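Long-range contacts in 70 kDa protein (Xanthomonas sp., PDB 4B2N), which cleaves rubber (latex) oxidatively as a dihaem c-type dioxygenase, and is probably related to bacterial cytochrome c peroxidases: residues Asn550-Asp554 / Ser625-Tyr629; Arg140-Tyr144 / Asn213-Asp217; Pro534-Pro540 / Trp567-Ala573; Arg25-Met29 / Leu41-Pro45; Ile366-Arg370 / Gly395-His401. All coordinates share one frame; numbering follows the deposited sequence.

Contact 1: Asn550-Asp554 / Ser625-Tyr629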
# COMPACT_ATOMS: atom_id res chain seq x y z
N ASN A 550 -1.26 -18.14 19.32
CA ASN A 550 -1.58 -17.83 17.90
C ASN A 550 -3.04 -17.80 17.54
O ASN A 550 -3.44 -18.26 16.46
CB ASN A 550 -0.81 -18.76 16.97
CG ASN A 550 0.71 -18.61 17.21
OD1 ASN A 550 1.15 -17.52 17.50
ND2 ASN A 550 1.45 -19.66 17.10
N ALA A 551 -3.88 -17.20 18.37
CA ALA A 551 -5.14 -16.78 17.84
C ALA A 551 -4.90 -15.71 16.78
O ALA A 551 -3.98 -14.93 16.91
CB ALA A 551 -5.96 -16.15 18.97
N GLY A 552 -5.75 -15.63 15.77
CA GLY A 552 -5.50 -14.75 14.67
C GLY A 552 -6.77 -13.93 14.54
O GLY A 552 -7.74 -14.05 15.37
N TYR A 553 -6.76 -13.08 13.54
CA TYR A 553 -8.01 -12.33 13.23
C TYR A 553 -8.83 -13.26 12.35
O TYR A 553 -8.32 -13.82 11.34
CB TYR A 553 -7.73 -11.05 12.42
CG TYR A 553 -7.24 -9.83 13.19
CD1 TYR A 553 -7.09 -9.84 14.61
CD2 TYR A 553 -6.93 -8.66 12.51
CE1 TYR A 553 -6.62 -8.74 15.28
CE2 TYR A 553 -6.44 -7.55 13.19
CZ TYR A 553 -6.31 -7.60 14.56
OH TYR A 553 -5.92 -6.47 15.22
N ASP A 554 -10.12 -13.43 12.68
CA ASP A 554 -10.94 -14.26 11.88
C ASP A 554 -11.33 -13.50 10.63
O ASP A 554 -11.72 -12.31 10.68
CB ASP A 554 -12.24 -14.59 12.65
CG ASP A 554 -13.14 -15.47 11.85
OD1 ASP A 554 -12.96 -16.65 11.96
OD2 ASP A 554 -14.04 -15.01 11.11
N SER A 625 -1.96 -6.83 22.76
CA SER A 625 -2.27 -5.44 22.43
C SER A 625 -2.23 -5.17 20.91
O SER A 625 -3.04 -4.42 20.41
CB SER A 625 -1.25 -4.57 23.14
OG SER A 625 -1.34 -4.77 24.56
N ARG A 626 -1.30 -5.78 20.19
CA ARG A 626 -1.21 -5.62 18.70
C ARG A 626 -2.50 -6.10 17.97
O ARG A 626 -2.79 -5.67 16.85
CB ARG A 626 -0.04 -6.44 18.11
CG ARG A 626 1.32 -6.05 18.67
CD ARG A 626 2.43 -6.89 17.92
NE ARG A 626 3.41 -5.91 17.98
CZ ARG A 626 3.95 -5.17 17.05
NH1 ARG A 626 3.96 -5.44 15.70
NH2 ARG A 626 4.66 -4.22 17.60
N MET A 627 -3.24 -6.98 18.63
CA MET A 627 -4.54 -7.52 18.17
C MET A 627 -5.75 -6.66 18.47
O MET A 627 -6.89 -7.13 18.35
CB MET A 627 -4.73 -8.95 18.69
CG MET A 627 -3.69 -9.79 17.98
SD MET A 627 -3.78 -11.53 18.22
CE MET A 627 -5.22 -11.93 17.35
N VAL A 628 -5.51 -5.42 18.89
CA VAL A 628 -6.61 -4.47 19.08
C VAL A 628 -6.18 -3.16 18.42
O VAL A 628 -5.03 -2.73 18.55
CB VAL A 628 -6.93 -4.15 20.56
CG1 VAL A 628 -8.02 -3.14 20.64
CG2 VAL A 628 -7.37 -5.42 21.28
N TYR A 629 -7.07 -2.52 17.68
CA TYR A 629 -6.67 -1.25 17.10
C TYR A 629 -6.75 -0.16 18.17
O TYR A 629 -7.82 0.07 18.74
CB TYR A 629 -7.52 -0.83 15.91
CG TYR A 629 -6.90 0.41 15.25
CD1 TYR A 629 -5.89 0.28 14.27
CD2 TYR A 629 -7.28 1.69 15.64
CE1 TYR A 629 -5.31 1.40 13.69
CE2 TYR A 629 -6.70 2.83 15.05
CZ TYR A 629 -5.74 2.67 14.08
OH TYR A 629 -5.16 3.79 13.52
O HOH W 1 -8.82 -6.08 16.49
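Y553 and M627 meet where a loop, 550-554, packs against the C-terminal end of helix 620-626; M627 is the first residue to leave the helical conformation, and the chain then runs on into the edge strand 629-630. The tight part is the thioether. M627 CE sits 3.3 Å from A551 O and also touches the backbone of G552, while M627 SD lies 3.6 Å from A551 O. The M627 chain is extended as far as SD and then bends at its last torsion (chi3 70°), which turns CE in against the A551-G552 peptide. The Y553 ring and the M627 chain run alongside each other in opposing senses, Y553 CE1 lying 3.9 Å from M627 CB. Beyond this apolar overlap the contact becomes looser and polar. The M627 carbonyl oxygen lies near the plane of the tyrosine ring, at its edge, and is hydrogen-bonded to Y541 OH. R246 makes a cation-pi contact with the Y553 ring. The long side chain of R626 leads away from the loop to salt bridges with D217 and D594. On the looser side, one water donates to M627 O at 2.9 Å and makes a weak bond of 3.2 Å to Y553 OH.

Contact 2: Arg140-Tyr144 / Asn213-Asp217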
# COMPACT_ATOMS: atom_id res chain seq x y z
N ARG A 140 -0.80 -16.26 13.35
CA ARG A 140 0.14 -15.43 14.10
C ARG A 140 0.52 -14.19 13.31
O ARG A 140 0.58 -13.07 13.85
CB ARG A 140 1.44 -16.22 14.39
CG ARG A 140 2.41 -15.44 15.29
CD ARG A 140 3.54 -16.38 15.61
NE ARG A 140 4.61 -15.73 16.33
CZ ARG A 140 4.67 -15.68 17.67
NH1 ARG A 140 3.68 -16.25 18.38
NH2 ARG A 140 5.70 -15.08 18.27
N TYR A 141 0.73 -14.36 12.02
CA TYR A 141 1.35 -13.25 11.30
C TYR A 141 0.30 -12.43 10.54
O TYR A 141 0.67 -11.44 9.90
CB TYR A 141 2.42 -13.77 10.34
CG TYR A 141 3.58 -14.41 11.07
CD1 TYR A 141 4.27 -13.71 12.10
CD2 TYR A 141 3.98 -15.71 10.77
CE1 TYR A 141 5.30 -14.35 12.82
CE2 TYR A 141 5.01 -16.31 11.46
CZ TYR A 141 5.69 -15.64 12.44
OH TYR A 141 6.70 -16.34 13.09
N GLY A 142 -0.95 -12.84 10.62
CA GLY A 142 -2.04 -12.18 9.92
C GLY A 142 -1.97 -12.36 8.41
O GLY A 142 -2.28 -11.43 7.65
N LEU A 143 -1.68 -13.57 8.00
CA LEU A 143 -1.60 -13.97 6.57
C LEU A 143 -2.73 -14.99 6.27
O LEU A 143 -3.68 -15.13 7.10
CB LEU A 143 -0.20 -14.58 6.28
CG LEU A 143 0.92 -13.60 6.66
CD1 LEU A 143 2.28 -14.26 6.42
CD2 LEU A 143 0.80 -12.28 5.87
N TYR A 144 -2.70 -15.65 5.11
CA TYR A 144 -3.84 -16.51 4.67
C TYR A 144 -3.27 -17.72 3.94
O TYR A 144 -2.19 -17.62 3.36
CB TYR A 144 -4.74 -15.73 3.71
CG TYR A 144 -5.15 -14.42 4.32
CD1 TYR A 144 -4.29 -13.32 4.23
CD2 TYR A 144 -6.33 -14.31 5.08
CE1 TYR A 144 -4.61 -12.10 4.82
CE2 TYR A 144 -6.70 -13.09 5.66
CZ TYR A 144 -5.78 -12.01 5.59
OH TYR A 144 -6.07 -10.81 6.17
N ASN A 213 -4.28 -6.04 2.95
CA ASN A 213 -4.33 -6.82 4.16
C ASN A 213 -4.67 -5.94 5.40
O ASN A 213 -4.01 -4.90 5.65
CB ASN A 213 -3.00 -7.55 4.38
CG ASN A 213 -3.17 -8.75 5.31
OD1 ASN A 213 -4.22 -8.88 6.01
ND2 ASN A 213 -2.21 -9.68 5.30
N SER A 214 -5.72 -6.33 6.13
CA SER A 214 -6.14 -5.66 7.34
C SER A 214 -5.54 -6.34 8.53
O SER A 214 -5.81 -5.91 9.64
CB SER A 214 -7.68 -5.73 7.51
OG SER A 214 -8.11 -7.07 7.46
N ALA A 215 -4.79 -7.41 8.35
CA ALA A 215 -4.52 -8.29 9.47
C ALA A 215 -3.07 -8.57 9.71
O ALA A 215 -2.71 -9.11 10.77
CB ALA A 215 -5.31 -9.61 9.37
N ASN A 216 -2.22 -8.20 8.76
CA ASN A 216 -0.82 -8.62 8.89
C ASN A 216 -0.08 -7.91 10.01
O ASN A 216 -0.22 -6.71 10.19
CB ASN A 216 -0.02 -8.47 7.61
CG ASN A 216 0.12 -7.02 7.15
OD1 ASN A 216 -0.87 -6.29 7.06
ND2 ASN A 216 1.36 -6.60 6.85
N ASP A 217 0.71 -8.67 10.75
CA ASP A 217 1.55 -8.07 11.74
C ASP A 217 3.00 -8.12 11.28
O ASP A 217 3.69 -9.10 11.49
CB ASP A 217 1.46 -8.79 13.12
CG ASP A 217 2.19 -8.02 14.22
OD1 ASP A 217 3.28 -7.41 13.93
OD2 ASP A 217 1.76 -8.13 15.42
O HOH W 2 3.22 -10.52 8.94
O HOH W 3 -8.48 -10.52 7.51
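Backbone bonding comes first: Y141 O accepts from D217 N at 2.9 Å, an almost straight bond (165° at the hydrogen). Close CA-H...O contacts reinforce it, G142 CA approaching A215 O to 3.3 Å. G142 ends helix 133-141 in a Schellman motif with positive phi, and its bare CA lets the two backbones come this near. Side-chain polar bonds centre on N213. The amide nitrogen N213 ND2 gives a hydrogen to G142 O at 2.9 Å, in the carbonyl plane, and another to A193 O. N213 OD1 takes two, from Y144 OH at 2.7 Å and from A215 N at 2.8 Å, arriving from opposite faces of the amide; the second closes an Asx turn. With CG anti to the backbone N (chi1 -159°), the amide reaches across to G142 and Y144, and bonds at both ends fix its rotation. Apolar contact is slighter: A215 CB lies 4.5 Å from Y144 CZ. One water donates to Y141 O and, weakly, to D217 O. The D217 side chain caps helix 218-226. The whole joins a Schellman C-cap to an Asx turn and helix N-cap, beside the C194 attachment site of a c-type haem.

Contact 3: Pro534-Pro540 / Trp567-Ala573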
# COMPACT_ATOMS: atom_id res chain seq x y z
N PRO A 534 -15.16 4.05 16.92
CA PRO A 534 -14.60 3.75 18.23
C PRO A 534 -13.13 4.05 18.27
O PRO A 534 -12.41 3.75 17.31
CB PRO A 534 -14.81 2.24 18.34
CG PRO A 534 -14.60 1.78 16.88
CD PRO A 534 -15.27 2.86 16.05
N LYS A 535 -12.65 4.56 19.38
CA LYS A 535 -11.21 4.90 19.46
C LYS A 535 -10.34 3.67 19.54
O LYS A 535 -9.22 3.66 19.07
CB LYS A 535 -10.91 5.71 20.70
CG LYS A 535 -11.51 7.12 20.59
CD LYS A 535 -10.54 7.91 19.76
CE LYS A 535 -10.86 9.39 19.82
NZ LYS A 535 -10.44 9.84 18.48
N LEU A 536 -10.82 2.68 20.25
CA LEU A 536 -10.12 1.38 20.28
C LEU A 536 -11.11 0.31 19.93
O LEU A 536 -12.30 0.36 20.30
CB LEU A 536 -9.48 1.11 21.61
CG LEU A 536 -8.43 2.13 22.08
CD1 LEU A 536 -9.21 3.31 22.62
CD2 LEU A 536 -7.61 1.54 23.20
N TRP A 537 -10.70 -0.62 19.12
CA TRP A 537 -11.71 -1.60 18.68
C TRP A 537 -11.05 -2.90 18.32
O TRP A 537 -9.90 -2.92 17.86
CB TRP A 537 -12.51 -0.99 17.53
CG TRP A 537 -11.70 -0.58 16.32
CD1 TRP A 537 -11.13 0.66 16.06
CD2 TRP A 537 -11.36 -1.40 15.14
NE1 TRP A 537 -10.49 0.67 14.84
CE2 TRP A 537 -10.59 -0.53 14.25
CE3 TRP A 537 -11.59 -2.75 14.77
CZ2 TRP A 537 -10.09 -0.98 13.01
CZ3 TRP A 537 -11.13 -3.19 13.49
CH2 TRP A 537 -10.37 -2.33 12.66
N LYS A 538 -11.74 -3.99 18.59
CA LYS A 538 -11.12 -5.29 18.59
C LYS A 538 -11.98 -6.16 17.68
O LYS A 538 -13.21 -6.24 17.87
CB LYS A 538 -11.18 -5.78 20.04
CG LYS A 538 -11.00 -7.24 20.19
CD LYS A 538 -10.67 -7.61 21.64
CE LYS A 538 -11.92 -7.76 22.51
NZ LYS A 538 -11.83 -9.12 23.09
N ARG A 539 -11.40 -6.79 16.67
CA ARG A 539 -12.23 -7.64 15.82
C ARG A 539 -12.30 -9.08 16.31
O ARG A 539 -11.62 -9.44 17.24
CB ARG A 539 -11.93 -7.49 14.30
CG ARG A 539 -10.55 -7.05 13.92
CD ARG A 539 -10.33 -7.05 12.42
NE ARG A 539 -10.41 -8.34 11.70
CZ ARG A 539 -9.84 -8.51 10.53
NH1 ARG A 539 -9.06 -7.50 10.09
NH2 ARG A 539 -9.88 -9.70 9.89
N PRO A 540 -13.23 -9.88 15.77
CA PRO A 540 -13.37 -11.24 16.30
C PRO A 540 -12.09 -11.98 16.01
O PRO A 540 -11.52 -11.83 14.92
CB PRO A 540 -14.54 -11.81 15.47
CG PRO A 540 -15.33 -10.61 15.06
CD PRO A 540 -14.29 -9.57 14.80
N TRP A 567 -15.59 -4.49 9.55
CA TRP A 567 -15.40 -5.54 10.58
C TRP A 567 -16.43 -5.37 11.67
O TRP A 567 -16.73 -4.26 12.06
CB TRP A 567 -13.97 -5.54 11.14
CG TRP A 567 -13.07 -5.91 10.00
CD1 TRP A 567 -12.27 -5.05 9.21
CD2 TRP A 567 -12.95 -7.23 9.42
NE1 TRP A 567 -11.70 -5.78 8.17
CE2 TRP A 567 -12.07 -7.11 8.27
CE3 TRP A 567 -13.54 -8.48 9.70
CZ2 TRP A 567 -11.73 -8.22 7.47
CZ3 TRP A 567 -13.19 -9.57 8.93
CH2 TRP A 567 -12.30 -9.44 7.80
N LYS A 568 -16.96 -6.48 12.13
CA LYS A 568 -17.62 -6.46 13.44
C LYS A 568 -16.53 -6.08 14.46
O LYS A 568 -15.35 -6.42 14.29
CB LYS A 568 -18.25 -7.82 13.74
CG LYS A 568 -19.43 -8.13 12.86
CD LYS A 568 -20.09 -9.44 13.21
CE LYS A 568 -21.48 -9.54 12.62
NZ LYS A 568 -21.77 -10.99 12.63
N TYR A 569 -16.88 -5.35 15.50
CA TYR A 569 -15.82 -5.06 16.47
C TYR A 569 -16.49 -4.97 17.81
O TYR A 569 -17.74 -4.82 17.90
CB TYR A 569 -15.11 -3.72 16.14
CG TYR A 569 -16.05 -2.55 16.16
CD1 TYR A 569 -16.30 -1.88 17.36
CD2 TYR A 569 -16.68 -2.09 14.99
CE1 TYR A 569 -17.18 -0.85 17.43
CE2 TYR A 569 -17.55 -1.03 15.04
CZ TYR A 569 -17.77 -0.42 16.27
OH TYR A 569 -18.57 0.63 16.43
N THR A 570 -15.66 -5.05 18.81
CA THR A 570 -16.03 -4.71 20.16
C THR A 570 -15.22 -3.49 20.51
O THR A 570 -13.97 -3.46 20.36
CB THR A 570 -15.72 -5.93 21.07
OG1 THR A 570 -16.58 -6.97 20.62
CG2 THR A 570 -16.07 -5.65 22.49
N ALA A 571 -15.92 -2.44 20.92
CA ALA A 571 -15.19 -1.28 21.49
C ALA A 571 -14.41 -1.64 22.78
O ALA A 571 -14.79 -2.57 23.53
CB ALA A 571 -16.12 -0.10 21.73
N VAL A 572 -13.31 -0.93 23.03
CA VAL A 572 -12.49 -1.15 24.19
C VAL A 572 -12.04 0.23 24.65
O VAL A 572 -11.85 1.17 23.84
CB VAL A 572 -11.25 -1.95 23.79
CG1 VAL A 572 -10.33 -2.12 24.98
CG2 VAL A 572 -11.61 -3.31 23.18
N ALA A 573 -11.86 0.37 25.97
CA ALA A 573 -11.43 1.65 26.53
C ALA A 573 -9.92 1.74 26.65
O ALA A 573 -9.27 0.73 26.97
CB ALA A 573 -12.08 1.85 27.89
O HOH W 4 -12.75 3.38 22.65
O HOH W 5 -15.06 -8.40 18.35
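An antiparallel pairing of strands 536-538 and 570-571 forms one side of a three-stranded sheet, whose central strand 536-538 also pairs with 629-630. K538 and T570 are the hydrogen-bonded pair, each N donating to the other's O at 2.9 Å; V572 N adds a longer bond to L536 O. W537 and A571 form the neighbouring non-hydrogen-bonded pair. On their face of the sheet W537 meets Y569, with W537 CE3 3.9 Å from Y569 CB, the two side chains crossing at about a right angle. The ring of Y569 receives P534 over one face, P534 CG standing 4.0 Å from the Y569 ring centroid in a CH-pi contact. K538 and T570 point to the other face, and K538 CB packs on V572 CG2. Waters bridge both ends of the pairing, one from L536 N to V572 O, the other between K538 O and T570 OG1. Past the last bridge the bent chain of R539 (chi3 -64°) lays its guanidinium flat on the W567 indole, planes 10° apart. S214 and D554 accept hydrogens from the guanidinium, and A513 O takes the indole N-H. In this cation-pi stack R539 CZ stands 3.4 Å from the centroid of the W567 six-membered ring.

Contact 4: Arg25-Met29 / Leu41-Pro45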
# COMPACT_ATOMS: atom_id res chain seq x y z
N ARG A 25 -13.98 -4.07 -14.25
CA ARG A 25 -13.95 -2.65 -14.01
C ARG A 25 -12.75 -1.93 -14.72
O ARG A 25 -12.89 -0.90 -15.40
CB ARG A 25 -13.87 -2.50 -12.48
CG ARG A 25 -14.15 -1.10 -12.06
CD ARG A 25 -15.57 -0.76 -12.39
NE ARG A 25 -16.52 -1.27 -11.42
CZ ARG A 25 -17.80 -0.91 -11.45
NH1 ARG A 25 -18.21 -0.07 -12.39
NH2 ARG A 25 -18.65 -1.36 -10.53
N SER A 26 -11.57 -2.51 -14.58
CA SER A 26 -10.36 -2.02 -15.21
C SER A 26 -10.64 -1.62 -16.65
O SER A 26 -11.07 -2.43 -17.43
CB SER A 26 -9.36 -3.20 -15.26
OG SER A 26 -8.32 -2.80 -16.15
N PRO A 27 -10.41 -0.37 -17.04
CA PRO A 27 -10.84 0.05 -18.41
C PRO A 27 -10.15 -0.65 -19.61
O PRO A 27 -10.77 -0.94 -20.60
CB PRO A 27 -10.53 1.54 -18.42
CG PRO A 27 -10.69 1.95 -16.99
CD PRO A 27 -10.13 0.80 -16.16
N LEU A 28 -8.88 -0.93 -19.49
CA LEU A 28 -8.20 -1.74 -20.48
C LEU A 28 -8.78 -3.14 -20.56
O LEU A 28 -8.87 -3.68 -21.66
CB LEU A 28 -6.67 -1.83 -20.17
CG LEU A 28 -5.82 -0.67 -20.77
CD1 LEU A 28 -6.35 0.73 -20.45
CD2 LEU A 28 -4.37 -0.71 -20.36
N MET A 29 -9.12 -3.76 -19.42
CA MET A 29 -9.78 -5.06 -19.45
C MET A 29 -11.20 -4.90 -20.00
O MET A 29 -11.64 -5.75 -20.73
CB MET A 29 -9.75 -5.77 -18.10
CG MET A 29 -8.32 -6.03 -17.60
SD MET A 29 -7.40 -7.04 -18.81
CE MET A 29 -7.99 -8.68 -18.39
N LEU A 41 -4.75 -1.27 -27.91
CA LEU A 41 -5.15 -1.19 -26.50
C LEU A 41 -6.12 -0.01 -26.25
O LEU A 41 -5.90 1.11 -26.73
CB LEU A 41 -3.90 -1.04 -25.63
CG LEU A 41 -3.99 -1.47 -24.15
CD1 LEU A 41 -4.35 -2.95 -23.96
CD2 LEU A 41 -2.67 -1.14 -23.47
N PRO A 42 -7.15 -0.19 -25.42
CA PRO A 42 -7.96 0.97 -25.02
C PRO A 42 -7.13 2.10 -24.35
O PRO A 42 -6.11 1.82 -23.70
CB PRO A 42 -8.94 0.40 -24.00
CG PRO A 42 -8.97 -1.03 -24.28
CD PRO A 42 -7.65 -1.44 -24.83
N VAL A 43 -7.60 3.35 -24.47
CA VAL A 43 -6.97 4.50 -23.83
C VAL A 43 -7.01 4.21 -22.32
O VAL A 43 -7.98 3.66 -21.81
CB VAL A 43 -7.74 5.83 -24.17
CG1 VAL A 43 -7.38 6.93 -23.19
CG2 VAL A 43 -7.43 6.32 -25.60
N ASP A 44 -5.94 4.56 -21.61
CA ASP A 44 -5.92 4.40 -20.13
C ASP A 44 -6.48 5.71 -19.63
O ASP A 44 -5.85 6.71 -19.79
CB ASP A 44 -4.48 4.24 -19.68
CG ASP A 44 -4.28 4.36 -18.17
OD1 ASP A 44 -5.31 4.41 -17.44
OD2 ASP A 44 -3.10 4.55 -17.75
N PRO A 45 -7.70 5.72 -19.06
CA PRO A 45 -8.26 7.01 -18.74
C PRO A 45 -7.47 7.90 -17.76
O PRO A 45 -7.64 9.15 -17.77
CB PRO A 45 -9.65 6.69 -18.19
CG PRO A 45 -9.98 5.36 -18.88
CD PRO A 45 -8.65 4.63 -18.79
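Three puckered proline rings carry part of this contact; no aromatic ring of the two segments takes part. Two of them, P27 and P45, meet directly: P27 CB lies 3.6 Å from P45 CD, and CG of each ring joins in, the side chains running at a slant to one another. The third, P42, lies against the backbone of L28, with P42 CG 3.7 Å from L28 O. Between these ring contacts, L28 carries the largest share. Its two methyl branches part company. L28 CD1 pushes against the backbone of the opposing loop, 3.4 Å from P42 O and 3.7 Å from D44 CA, whereas L28 CD2 meets L41 CD2 at 3.6 Å, the two leucines crossing at about a right angle. The first torsion of L41 (chi1 -157°) swings CG away from its own backbone nitrogen and turns the methyls onto L28. F91 of helix 88-104 touches both leucines. No hydrogen bond links the segments; D44 forms a salt bridge with R46. S26 OG accepts a weak N-cap bond of 3.5 Å from M29 N. The arrangement is an apolar, proline-rich loop folded back over the first turn of helix 27-32, near the C32-C88 disulfide that ties this helix to helix 88-104.

Contact 5: Ile366-Arg370 / Gly395-His401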
# COMPACT_ATOMS: atom_id res chain seq x y z
N ILE A 366 -27.36 10.78 -3.82
CA ILE A 366 -26.79 11.50 -2.74
C ILE A 366 -25.31 11.59 -3.04
O ILE A 366 -24.70 12.66 -2.96
CB ILE A 366 -27.03 10.76 -1.42
CG1 ILE A 366 -28.53 10.86 -0.99
CG2 ILE A 366 -26.20 11.42 -0.30
CD1 ILE A 366 -28.94 9.66 -0.13
N TYR A 367 -24.72 10.45 -3.41
CA TYR A 367 -23.26 10.37 -3.70
C TYR A 367 -22.83 11.53 -4.63
O TYR A 367 -21.88 12.28 -4.34
CB TYR A 367 -22.90 8.98 -4.28
CG TYR A 367 -21.40 8.92 -4.63
CD1 TYR A 367 -20.93 9.47 -5.78
CD2 TYR A 367 -20.48 8.36 -3.76
CE1 TYR A 367 -19.57 9.49 -6.08
CE2 TYR A 367 -19.14 8.38 -4.04
CZ TYR A 367 -18.70 8.94 -5.18
OH TYR A 367 -17.35 8.96 -5.43
N HIS A 368 -23.55 11.69 -5.73
CA HIS A 368 -23.16 12.64 -6.79
C HIS A 368 -23.72 14.05 -6.60
O HIS A 368 -23.21 15.02 -7.18
CB HIS A 368 -23.65 12.07 -8.11
CG HIS A 368 -22.92 10.84 -8.54
ND1 HIS A 368 -23.31 9.57 -8.17
CD2 HIS A 368 -21.75 10.71 -9.29
CE1 HIS A 368 -22.44 8.69 -8.71
NE2 HIS A 368 -21.51 9.38 -9.41
N GLU A 369 -24.73 14.21 -5.74
CA GLU A 369 -25.39 15.51 -5.74
C GLU A 369 -25.53 16.21 -4.43
O GLU A 369 -25.74 17.42 -4.43
CB GLU A 369 -26.79 15.42 -6.42
CG GLU A 369 -26.73 14.92 -7.87
CD GLU A 369 -28.08 14.79 -8.55
OE1 GLU A 369 -29.06 15.43 -8.09
OE2 GLU A 369 -28.19 14.07 -9.55
N ARG A 370 -25.43 15.48 -3.32
CA ARG A 370 -25.72 16.10 -2.01
C ARG A 370 -24.51 16.92 -1.57
O ARG A 370 -23.41 16.40 -1.45
CB ARG A 370 -26.09 15.05 -0.95
CG ARG A 370 -27.09 15.53 0.12
CD ARG A 370 -26.50 16.45 1.17
NE ARG A 370 -27.00 16.16 2.52
CZ ARG A 370 -26.58 16.79 3.62
NH1 ARG A 370 -25.68 17.77 3.52
NH2 ARG A 370 -27.06 16.46 4.83
N GLY A 395 -14.60 10.90 -7.12
CA GLY A 395 -14.85 10.49 -8.50
C GLY A 395 -16.31 10.32 -8.84
O GLY A 395 -17.15 10.08 -7.95
N VAL A 396 -16.61 10.40 -10.14
CA VAL A 396 -17.97 10.14 -10.64
C VAL A 396 -18.14 8.70 -11.14
O VAL A 396 -17.41 8.25 -12.04
CB VAL A 396 -18.27 11.09 -11.82
CG1 VAL A 396 -19.63 10.78 -12.43
CG2 VAL A 396 -18.22 12.55 -11.37
N TYR A 397 -19.10 7.97 -10.54
CA TYR A 397 -19.27 6.55 -10.83
C TYR A 397 -20.47 6.30 -11.71
O TYR A 397 -20.45 5.35 -12.45
CB TYR A 397 -19.40 5.69 -9.56
CG TYR A 397 -18.16 5.73 -8.71
CD1 TYR A 397 -16.93 5.45 -9.27
CD2 TYR A 397 -18.22 6.10 -7.39
CE1 TYR A 397 -15.75 5.55 -8.50
CE2 TYR A 397 -17.08 6.26 -6.61
CZ TYR A 397 -15.85 5.95 -7.16
OH TYR A 397 -14.74 6.09 -6.38
N SER A 398 -21.51 7.10 -11.57
CA SER A 398 -22.80 6.87 -12.19
C SER A 398 -22.68 7.21 -13.68
O SER A 398 -22.23 8.35 -14.02
CB SER A 398 -23.83 7.76 -11.49
OG SER A 398 -24.75 8.32 -12.39
N PRO A 399 -23.02 6.24 -14.58
CA PRO A 399 -22.89 6.55 -16.01
C PRO A 399 -23.70 7.79 -16.39
O PRO A 399 -23.29 8.56 -17.24
CB PRO A 399 -23.49 5.31 -16.67
CG PRO A 399 -23.21 4.21 -15.70
CD PRO A 399 -23.49 4.86 -14.36
N ARG A 400 -24.83 7.97 -15.73
CA ARG A 400 -25.68 9.14 -16.01
C ARG A 400 -24.95 10.45 -15.70
O ARG A 400 -24.94 11.35 -16.51
CB ARG A 400 -26.99 9.05 -15.25
CG ARG A 400 -27.95 10.19 -15.58
CD ARG A 400 -29.18 10.22 -14.67
NE ARG A 400 -29.92 8.96 -14.67
CZ ARG A 400 -30.96 8.69 -13.89
NH1 ARG A 400 -31.43 9.59 -13.02
NH2 ARG A 400 -31.52 7.49 -13.96
N HIS A 401 -24.28 10.53 -14.54
CA HIS A 401 -23.56 11.72 -14.20
C HIS A 401 -22.29 11.79 -14.99
O HIS A 401 -21.83 12.89 -15.31
CB HIS A 401 -23.31 11.73 -12.72
CG HIS A 401 -24.57 11.93 -11.93
ND1 HIS A 401 -25.44 10.92 -11.67
CD2 HIS A 401 -25.11 13.05 -11.35
CE1 HIS A 401 -26.46 11.37 -10.95
NE2 HIS A 401 -26.29 12.68 -10.78
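H368 and H401 set the arrangement: their imidazoles form an offset stack, centroids 4.6 Å apart and planes at 15°. The shift brings H368 CB, rather than its ring, over the middle of the H401 face, 3.8 Å from the H401 ring centroid. Over the opposite face of the H368 ring lies CD1 of its neighbour Y367, so the imidazole is held between two aromatic side chains. In its own plane, H368 NE2 accepts from Y397 N at 3.0 Å, while ND1 is bonded to A364 O; with both nitrogens engaged, the ring's rotation is fixed. H401 is held similarly at its edge. H401 NE2 gives a nearly straight bond (169°) of 2.7 Å to the anti lone pair of E369 OE2, the carboxylate turned well out of the ring plane, and H401 ND1 is hydrogen-bonded to S398 OG (2.8 Å). The carboxylate would probably stabilise positive charge on H401. Y367 points its ring across to the second segment, where Y367 OH donates to G395 O at 2.8 Å. The Y397 ring passes obliquely, planes at 44°, and Y397 CE2 approaches Y367 OH to 3.0 Å. Y397 OH goes on to L506 N. Y367 also touches C390 and H394, so the contact braces the end of helix 357-369 against the chain leaving a c-type haem CXXCH motif.

Along the chain, contact 4 comes first, then contact 2, then contact 5; contacts 3 and 1 follow with their segments alternating. Contacts 1, 2 and 3 form one touching cluster on the same side of the chain's centre, contact 1 having its centre about 9 Å from that of contact 2 and 11 Å from that of contact 3. Strand 536-538 of contact 3 pairs with the strand entered by 625-629, and salt-bridge and hydrogen-bond links tie both contacts to the loop of contact 2 beside the first haem. Contact 4 lies across the chain's centre from contact 1, their centres about 39 Å apart; contact 5, about 20 Å from contact 4 between centres, is at the second haem.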